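Local coordinates for peroxisomal catalase A (PDB 1A4E), which breaks down hydrogen peroxide into water and oxygen as a haem-containing homotetramer, and probably protects the cell from peroxide made by peroxisomal oxidases, at residues 279-282 with 283-286; 428-431 with 432-436; 136-139 with 140-143. All coordinates share one frame; numbering follows the deposited sequence.

Interactions 1, 2 and 3 meet through a chain of buried charges beside the haem pocket. Arg137 of interaction 3 bridges the other two: its NH1 lies 2.9 Å from Asp281 OD2 of interaction 1, and its NH2 lies 3.2 Å from Asp428 OD2 of interaction 2. Lys284, which also pairs with Asp281, closes the circuit, with NZ 2.9 Å from Asp428 OD1. The turn within 279-286 further meets helix 430-440, of a different family region, where Val285 N lies 2.9 Å from Gln431 OE1. Interaction 3 supplies Phe142 and Pro139 to the haem pocket and interaction 1 supplies Leu282. Interaction 2, about 21 Å from interaction 3 between centres, lies away from the active site.

Interaction 1 of 3, residues 279-282 with 283-286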
loop_
_atom_site.group_PDB
_atom_site.type_symbol
_atom_site.label_atom_id
_atom_site.label_comp_id
_atom_site.label_asym_id
_atom_site.label_seq_id
_atom_site.Cartn_x
_atom_site.Cartn_y
_atom_site.Cartn_z
ATOM N N VAL B 279 -38.991 11.862 5.088
ATOM C CA VAL B 279 -37.925 12.251 6.012
ATOM C C VAL B 279 -36.593 11.635 5.596
ATOM O O VAL B 279 -35.540 12.063 6.056
ATOM C CB VAL B 279 -38.183 11.813 7.491
ATOM C CG1 VAL B 279 -39.193 12.782 8.074
ATOM C CG2 VAL B 279 -38.655 10.360 7.603
ATOM N N PHE B 280 -36.642 10.621 4.723
ATOM C CA PHE B 280 -35.472 9.940 4.202
ATOM C C PHE B 280 -34.947 10.578 2.920
ATOM O O PHE B 280 -34.038 10.036 2.284
ATOM C CB PHE B 280 -35.832 8.476 3.939
ATOM C CG PHE B 280 -36.438 7.787 5.150
ATOM C CD1 PHE B 280 -35.878 7.956 6.423
ATOM C CD2 PHE B 280 -37.575 6.993 4.978
ATOM C CE1 PHE B 280 -36.459 7.324 7.528
ATOM C CE2 PHE B 280 -38.147 6.366 6.089
ATOM C CZ PHE B 280 -37.593 6.531 7.362
ATOM N N ASP B 281 -35.511 11.722 2.509
ATOM C CA ASP B 281 -35.066 12.389 1.306
ATOM C C ASP B 281 -34.178 13.568 1.647
ATOM O O ASP B 281 -34.602 14.563 2.232
ATOM C CB ASP B 281 -36.269 12.867 0.506
ATOM C CG ASP B 281 -35.984 13.443 -0.884
ATOM O OD1 ASP B 281 -34.833 13.573 -1.295
ATOM O OD2 ASP B 281 -36.939 13.765 -1.580
ATOM N N LEU B 282 -32.941 13.432 1.165
ATOM C CA LEU B 282 -31.875 14.405 1.373
ATOM C C LEU B 282 -32.128 15.737 0.681
ATOM O O LEU B 282 -31.620 16.767 1.125
ATOM C CB LEU B 282 -30.559 13.859 0.844
ATOM C CG LEU B 282 -29.248 13.967 1.596
ATOM C CD1 LEU B 282 -28.191 13.606 0.573
ATOM C CD2 LEU B 282 -28.961 15.340 2.175
ATOM N N THR B 283 -32.895 15.746 -0.416
ATOM C CA THR B 283 -33.154 16.978 -1.147
ATOM C C THR B 283 -34.279 17.834 -0.553
ATOM O O THR B 283 -34.609 18.890 -1.086
ATOM C CB THR B 283 -33.448 16.607 -2.609
ATOM O OG1 THR B 283 -34.673 15.903 -2.617
ATOM C CG2 THR B 283 -32.352 15.743 -3.228
ATOM N N LYS B 284 -34.837 17.446 0.597
ATOM C CA LYS B 284 -35.923 18.172 1.235
ATOM C C LYS B 284 -35.534 18.742 2.588
ATOM O O LYS B 284 -34.817 18.099 3.353
ATOM C CB LYS B 284 -37.127 17.262 1.464
ATOM C CG LYS B 284 -37.726 16.569 0.248
ATOM C CD LYS B 284 -38.429 17.530 -0.699
ATOM C CE LYS B 284 -38.975 16.733 -1.868
ATOM N NZ LYS B 284 -37.890 16.269 -2.706
ATOM N N VAL B 285 -36.001 19.959 2.890
ATOM C CA VAL B 285 -35.833 20.558 4.205
ATOM C C VAL B 285 -37.179 20.537 4.908
ATOM O O VAL B 285 -38.239 20.488 4.287
ATOM C CB VAL B 285 -35.339 22.031 4.140
ATOM C CG1 VAL B 285 -33.988 22.014 3.468
ATOM C CG2 VAL B 285 -36.267 22.945 3.357
ATOM N N TRP B 286 -37.114 20.513 6.232
ATOM C CA TRP B 286 -38.280 20.555 7.097
ATOM C C TRP B 286 -38.620 22.016 7.377
ATOM O O TRP B 286 -37.724 22.813 7.684
ATOM C CB TRP B 286 -38.006 19.860 8.433
ATOM C CG TRP B 286 -37.659 18.373 8.399
ATOM C CD1 TRP B 286 -37.678 17.601 7.257
ATOM C CD2 TRP B 286 -37.305 17.656 9.509
ATOM N NE1 TRP B 286 -37.334 16.401 7.649
ATOM C CE2 TRP B 286 -37.103 16.380 8.968
ATOM C CE3 TRP B 286 -37.128 17.894 10.874
ATOM C CZ2 TRP B 286 -36.721 15.321 9.788
ATOM C CZ3 TRP B 286 -36.747 16.833 11.697
ATOM C CH2 TRP B 286 -36.549 15.559 11.156
HETATM O O HOH W 1 -33.771 15.637 4.616
HETATM O O HOH W 2 -36.734 15.343 4.828
#
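Asp281 takes two bonds on OD1, from Thr283 OG1 at 2.7 Å and from Thr283 N at 3.0 Å, the latter closing an Asx turn on the type I beta turn of Asp281 to Lys284. Both donors come from the same face, tilted well above the carboxylate plane. The other oxygen, OD2, meets Lys284 NZ at 2.9 Å in a salt bridge, again from above the plane. A chi1 of -173° swings the carboxylate away from its own N and toward Thr283 and Lys284, whose chain, bent at chi2 and chi4, curls its ammonium back to it. The turn's own hydrogen bond, Lys284 N to Asp281 O at 3.3 Å, is weak. Beyond it the two arms meet through apolar contact, as Val279 CG1 approaches the Trp286 ring obliquely, 3.9 Å from CZ2. Replacing Asp281 by an alanine is likely to leave Thr283 N and OG1 without this acceptor and to deprive Lys284 and Arg137 of a shared counter-charge. The turn lies in the loop between helix 269-274 and strand 294-303 and brings Leu282 to the haem pocket. Further out, Arg137 NH1 makes a second salt bridge to Asp281 OD2, and Asp428 OD1 one to Lys284 NZ.

Interaction 2 of 3, residues 428-431 with 432-436; sequences DFVQ and ARNLY
Val430 O receives two backbone donors in the first turn of helix 430-440: Asn434 N at 3.0 Å, a regular alpha-helical i to i+4 bond lying in the carbonyl plane, and Arg433 N at 3.1 Å, which is weak, with an N-H...O angle of only 120°. The amide of Asn434 folds back over the same oxygen. Its CG stands anti to the carbonyl carbon (chi1 -60°), which brings ND2 beside Val430, 3.5 Å from CG1; the two side chains lie alongside each other and point the same way. ND2 is also near Val430 O, but at too poor an angle to bond.

The neighbouring carbonyls continue the ladder. Phe429 O accepts Arg433 N at 3.2 Å, with the donor in the carbonyl plane, whereas Leu435 N reaches Gln431 O at 3.1 Å from above the plane of Gln431's own carbonyl. The CB of Arg433 packs against Val430 O, the chain bends at chi3, and the guanidinium turns back so that one face lies over Phe429 O. The polar end of that group is spent elsewhere, on a salt bridge from NH1 to Asp426 and on the carbonyl oxygens of Arg474 and Val475, bonded to NH2 and NE. Gln431 likewise directs its extended amide out of the helix, where OE1 probably accepts Val285 N.

The segment runs into helix 430-440, in the C-terminal family region, and one side of it is laid against helix 176-182: Phe429 touches Ile176, Gln431 touches His177, and Leu435 and Tyr436 touch Met180. Within the turn, the methyl CB of Ala432 sits 3.5 Å from Phe429 O, and Arg433 NH2 ends 4.2 Å from Phe429 CB.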
loop_
_atom_site.group_PDB
_atom_site.type_symbol
_atom_site.label_atom_id
_atom_site.label_comp_id
_atom_site.label_asym_id
_atom_site.label_seq_id
_atom_site.Cartn_x
_atom_site.Cartn_y
_atom_site.Cartn_z
ATOM N N ASP B 428 -40.638 17.637 -6.216
ATOM C CA ASP B 428 -39.197 17.831 -6.178
ATOM C C ASP B 428 -38.728 19.159 -6.744
ATOM O O ASP B 428 -37.529 19.406 -6.853
ATOM C CB ASP B 428 -38.513 16.698 -6.926
ATOM C CG ASP B 428 -38.761 15.314 -6.326
ATOM O OD1 ASP B 428 -39.021 15.194 -5.130
ATOM O OD2 ASP B 428 -38.688 14.339 -7.061
ATOM N N PHE B 429 -39.675 20.033 -7.105
ATOM C CA PHE B 429 -39.366 21.370 -7.582
ATOM C C PHE B 429 -39.933 22.451 -6.676
ATOM O O PHE B 429 -39.456 23.585 -6.713
ATOM C CB PHE B 429 -39.910 21.568 -8.998
ATOM C CG PHE B 429 -39.061 20.861 -10.047
ATOM C CD1 PHE B 429 -39.246 19.501 -10.306
ATOM C CD2 PHE B 429 -38.067 21.573 -10.728
ATOM C CE1 PHE B 429 -38.428 18.855 -11.233
ATOM C CE2 PHE B 429 -37.255 20.918 -11.657
ATOM C CZ PHE B 429 -37.435 19.561 -11.910
ATOM N N VAL B 430 -40.908 22.100 -5.825
ATOM C CA VAL B 430 -41.560 23.035 -4.913
ATOM C C VAL B 430 -40.591 23.824 -4.038
ATOM O O VAL B 430 -40.598 25.053 -4.076
ATOM C CB VAL B 430 -42.583 22.231 -4.045
ATOM C CG1 VAL B 430 -43.092 22.993 -2.830
ATOM C CG2 VAL B 430 -43.823 22.018 -4.877
ATOM N N GLN B 431 -39.731 23.140 -3.274
ATOM C CA GLN B 431 -38.788 23.799 -2.373
ATOM C C GLN B 431 -37.707 24.614 -3.051
ATOM O O GLN B 431 -37.223 25.590 -2.481
ATOM C CB GLN B 431 -38.134 22.772 -1.473
ATOM C CG GLN B 431 -39.162 22.164 -0.531
ATOM C CD GLN B 431 -38.573 21.252 0.524
ATOM O OE1 GLN B 431 -37.366 21.030 0.567
ATOM N NE2 GLN B 431 -39.399 20.698 1.409
ATOM N N ALA B 432 -37.331 24.244 -4.280
ATOM C CA ALA B 432 -36.385 25.032 -5.054
ATOM C C ALA B 432 -37.012 26.385 -5.383
ATOM O O ALA B 432 -36.368 27.430 -5.306
ATOM C CB ALA B 432 -36.051 24.318 -6.350
ATOM N N ARG B 433 -38.317 26.352 -5.679
ATOM C CA ARG B 433 -39.068 27.549 -6.007
ATOM C C ARG B 433 -39.318 28.448 -4.798
ATOM O O ARG B 433 -39.213 29.669 -4.924
ATOM C CB ARG B 433 -40.379 27.131 -6.641
ATOM C CG ARG B 433 -41.055 28.285 -7.353
ATOM C CD ARG B 433 -42.351 27.800 -7.947
ATOM N NE ARG B 433 -42.114 26.729 -8.893
ATOM C CZ ARG B 433 -42.831 25.612 -8.867
ATOM N NH1 ARG B 433 -43.802 25.408 -7.973
ATOM N NH2 ARG B 433 -42.557 24.684 -9.770
ATOM N N ASN B 434 -39.624 27.892 -3.622
ATOM C CA ASN B 434 -39.806 28.746 -2.440
ATOM C C ASN B 434 -38.456 29.308 -1.987
ATOM O O ASN B 434 -38.432 30.362 -1.369
ATOM C CB ASN B 434 -40.422 27.933 -1.300
ATOM C CG ASN B 434 -41.790 27.351 -1.653
ATOM O OD1 ASN B 434 -42.719 28.100 -1.949
ATOM N ND2 ASN B 434 -41.974 26.044 -1.640
ATOM N N LEU B 435 -37.342 28.639 -2.346
ATOM C CA LEU B 435 -35.998 29.147 -2.073
ATOM C C LEU B 435 -35.751 30.357 -2.973
ATOM O O LEU B 435 -35.159 31.335 -2.515
ATOM C CB LEU B 435 -34.937 28.038 -2.341
ATOM C CG LEU B 435 -33.408 28.167 -2.106
ATOM C CD1 LEU B 435 -32.727 28.752 -3.330
ATOM C CD2 LEU B 435 -33.150 29.011 -0.870
ATOM N N TYR B 436 -36.219 30.307 -4.235
ATOM C CA TYR B 436 -36.094 31.424 -5.162
ATOM C C TYR B 436 -36.839 32.653 -4.641
ATOM O O TYR B 436 -36.332 33.773 -4.730
ATOM C CB TYR B 436 -36.651 31.031 -6.537
ATOM C CG TYR B 436 -36.416 32.104 -7.598
ATOM C CD1 TYR B 436 -35.115 32.531 -7.880
ATOM C CD2 TYR B 436 -37.498 32.665 -8.284
ATOM C CE1 TYR B 436 -34.890 33.517 -8.841
ATOM C CE2 TYR B 436 -37.277 33.652 -9.246
ATOM C CZ TYR B 436 -35.974 34.069 -9.514
ATOM O OH TYR B 436 -35.748 35.027 -10.476
#

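Interaction 3 of 3, residues 136-139 with 140-143. With HEM (protoporphyrin IX containing Fe), chain I.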
loop_
_atom_site.group_PDB
_atom_site.type_symbol
_atom_site.label_atom_id
_atom_site.label_comp_id
_atom_site.label_asym_id
_atom_site.label_seq_id
_atom_site.Cartn_x
_atom_site.Cartn_y
_atom_site.Cartn_z
ATOM N N ILE B 136 -28.128 14.466 -4.519
ATOM C CA ILE B 136 -28.683 13.154 -4.818
ATOM C C ILE B 136 -29.457 12.550 -3.656
ATOM O O ILE B 136 -29.298 12.939 -2.500
ATOM C CB ILE B 136 -27.545 12.149 -5.233
ATOM C CG1 ILE B 136 -26.484 12.082 -4.137
ATOM C CG2 ILE B 136 -26.925 12.561 -6.567
ATOM C CD1 ILE B 136 -25.467 10.948 -4.324
ATOM N N ARG B 137 -30.331 11.596 -3.977
ATOM C CA ARG B 137 -31.051 10.813 -2.983
ATOM C C ARG B 137 -30.902 9.316 -3.287
ATOM O O ARG B 137 -31.498 8.462 -2.628
ATOM C CB ARG B 137 -32.537 11.236 -2.961
ATOM C CG ARG B 137 -33.369 11.039 -4.217
ATOM C CD ARG B 137 -34.773 11.518 -3.898
ATOM N NE ARG B 137 -35.688 11.239 -4.989
ATOM C CZ ARG B 137 -36.914 11.767 -5.076
ATOM N NH1 ARG B 137 -37.403 12.596 -4.162
ATOM N NH2 ARG B 137 -37.664 11.472 -6.131
ATOM N N ASP B 138 -30.075 8.986 -4.292
ATOM C CA ASP B 138 -29.687 7.619 -4.612
ATOM C C ASP B 138 -28.184 7.486 -4.412
ATOM O O ASP B 138 -27.414 8.209 -5.052
ATOM C CB ASP B 138 -29.977 7.255 -6.053
ATOM C CG ASP B 138 -31.434 6.939 -6.295
ATOM O OD1 ASP B 138 -31.903 5.905 -5.829
ATOM O OD2 ASP B 138 -32.102 7.725 -6.957
ATOM N N PRO B 139 -27.713 6.583 -3.542
ATOM C CA PRO B 139 -26.292 6.421 -3.230
ATOM C C PRO B 139 -25.404 6.006 -4.402
ATOM O O PRO B 139 -24.242 6.405 -4.499
ATOM C CB PRO B 139 -26.310 5.430 -2.091
ATOM C CG PRO B 139 -27.548 4.599 -2.338
ATOM C CD PRO B 139 -28.545 5.659 -2.778
ATOM N N SER B 140 -25.987 5.238 -5.328
ATOM C CA SER B 140 -25.303 4.752 -6.520
ATOM C C SER B 140 -24.928 5.840 -7.513
ATOM O O SER B 140 -24.023 5.703 -8.333
ATOM C CB SER B 140 -26.187 3.743 -7.207
ATOM O OG SER B 140 -27.453 4.339 -7.423
ATOM N N LYS B 141 -25.668 6.938 -7.411
ATOM C CA LYS B 141 -25.482 8.103 -8.250
ATOM C C LYS B 141 -24.211 8.852 -7.842
ATOM O O LYS B 141 -23.698 9.634 -8.643
ATOM C CB LYS B 141 -26.710 8.988 -8.075
ATOM C CG LYS B 141 -27.421 9.545 -9.287
ATOM C CD LYS B 141 -28.318 8.534 -9.947
ATOM C CE LYS B 141 -29.751 8.471 -9.450
ATOM N NZ LYS B 141 -30.642 9.263 -10.279
ATOM N N PHE B 142 -23.668 8.628 -6.624
ATOM C CA PHE B 142 -22.533 9.394 -6.118
ATOM C C PHE B 142 -21.224 9.316 -6.893
ATOM O O PHE B 142 -20.718 10.409 -7.157
ATOM C CB PHE B 142 -22.242 9.019 -4.656
ATOM C CG PHE B 142 -21.230 9.944 -3.983
ATOM C CD1 PHE B 142 -21.600 11.245 -3.621
ATOM C CD2 PHE B 142 -19.931 9.492 -3.729
ATOM C CE1 PHE B 142 -20.673 12.089 -3.009
ATOM C CE2 PHE B 142 -19.013 10.344 -3.117
ATOM C CZ PHE B 142 -19.380 11.638 -2.756
ATOM N N PRO B 143 -20.610 8.174 -7.282
ATOM C CA PRO B 143 -19.402 8.143 -8.113
ATOM C C PRO B 143 -19.565 8.921 -9.418
ATOM O O PRO B 143 -18.680 9.680 -9.805
ATOM C CB PRO B 143 -19.134 6.670 -8.341
ATOM C CG PRO B 143 -19.706 6.038 -7.101
ATOM C CD PRO B 143 -21.008 6.809 -6.935
HETATM C CHA HEM I . -15.908 13.294 2.455
HETATM C CHB HEM I . -18.347 9.664 0.484
HETATM C CHC HEM I . -22.348 12.286 0.667
HETATM C CHD HEM I . -20.097 15.412 3.546
HETATM C C1A HEM I . -16.197 12.139 1.751
HETATM C C2A HEM I . -15.247 11.064 1.536
HETATM C C3A HEM I . -15.952 10.008 1.061
HETATM C C4A HEM I . -17.321 10.449 0.953
HETATM C CMA HEM I . -15.448 8.602 0.770
HETATM C CAA HEM I . -13.765 11.097 1.862
HETATM C CBA HEM I . -13.531 10.344 3.153
HETATM C CGA HEM I . -12.087 10.272 3.596
HETATM O O1A HEM I . -11.207 9.921 2.813
HETATM O O2A HEM I . -11.852 10.556 4.759
HETATM C C1B HEM I . -19.664 10.055 0.388
HETATM C C2B HEM I . -20.699 9.248 -0.212
HETATM C C3B HEM I . -21.831 10.028 -0.265
HETATM C C4B HEM I . -21.450 11.296 0.340
HETATM C CMB HEM I . -20.473 7.818 -0.692
HETATM C CAB HEM I . -23.104 9.753 -0.779
HETATM C CBB HEM I . -23.659 8.448 -1.172
HETATM C C1C HEM I . -22.096 13.360 1.495
HETATM C C2C HEM I . -23.129 14.192 2.068
HETATM C C3C HEM I . -22.510 15.042 2.939
HETATM C C4C HEM I . -21.095 14.724 2.877
HETATM C CMC HEM I . -24.619 14.061 1.764
HETATM C CAC HEM I . -23.089 15.984 3.776
HETATM C CBC HEM I . -24.069 15.653 4.787
HETATM C C1D HEM I . -18.748 15.120 3.484
HETATM C C2D HEM I . -17.718 15.864 4.165
HETATM C C3D HEM I . -16.546 15.282 3.831
HETATM C C4D HEM I . -16.850 14.179 2.960
HETATM C CMD HEM I . -17.905 17.052 5.097
HETATM C CAD HEM I . -15.161 15.739 4.247
HETATM C CBD HEM I . -14.659 15.136 5.539
HETATM C CGD HEM I . -13.299 15.711 5.886
HETATM O O1D HEM I . -13.192 16.916 6.072
HETATM O O2D HEM I . -12.329 14.967 5.961
HETATM N NA HEM I . -17.478 11.740 1.414
HETATM N NB HEM I . -20.132 11.297 0.749
HETATM N NC HEM I . -20.859 13.658 2.027
HETATM N ND HEM I . -18.211 14.075 2.756
HETATM FE FE HEM I . -19.161 12.718 1.702
#
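A type I beta turn from Asp138 to Lys141 leads the chain toward helix 141-149, with Lys141 N bonded to Asp138 O at 3.2 Å and Phe142 N to Pro139 O at 3.1 Å. In both bonds the donor stands well above the carbonyl plane, and the second has the straighter N-H, at 161°.

This backbone course places Phe142 on the haem. Its chi1 of -170° turns CG away from the backbone N and out over the cofactor, where the ring lies nearly parallel to the porphyrin and covers pyrrole B with one face, CZ 3.5 Å from HEM C1B and CD2 3.5 Å from HEM CMB. This is the stacked phenylalanine found on the distal face in catalases, and here it also lines the azide pocket. Ile136 abuts it from the side: CD1 comes up to the ring edge in its plane and lies 3.8 Å from Phe142 CB, the two side chains crossing at about a right angle. Pro139 also borders the haem, at its CBB vinyl carbon. The second subunit closes in on the same stretch, its Phe45 meeting the Phe142 ring edge-to-face and its Phe20 O hydrogen-bonded to Ser140 OG.

Lys141, bent at chi2, chi3 and chi4, lays its chain over Asp138, CE 3.5 Å from OD2. The salt bridge between NZ and OD2 is long, and the stronger partners lie outside: NZ bonds to Asn172 and His419, and Asp138 OD1 accepts Trp420 N. The aliphatic part of Lys141 in turn slides past Ile136 in the opposite direction, leaving CG2 of the isoleucine 3.9 Å from Lys141 CB.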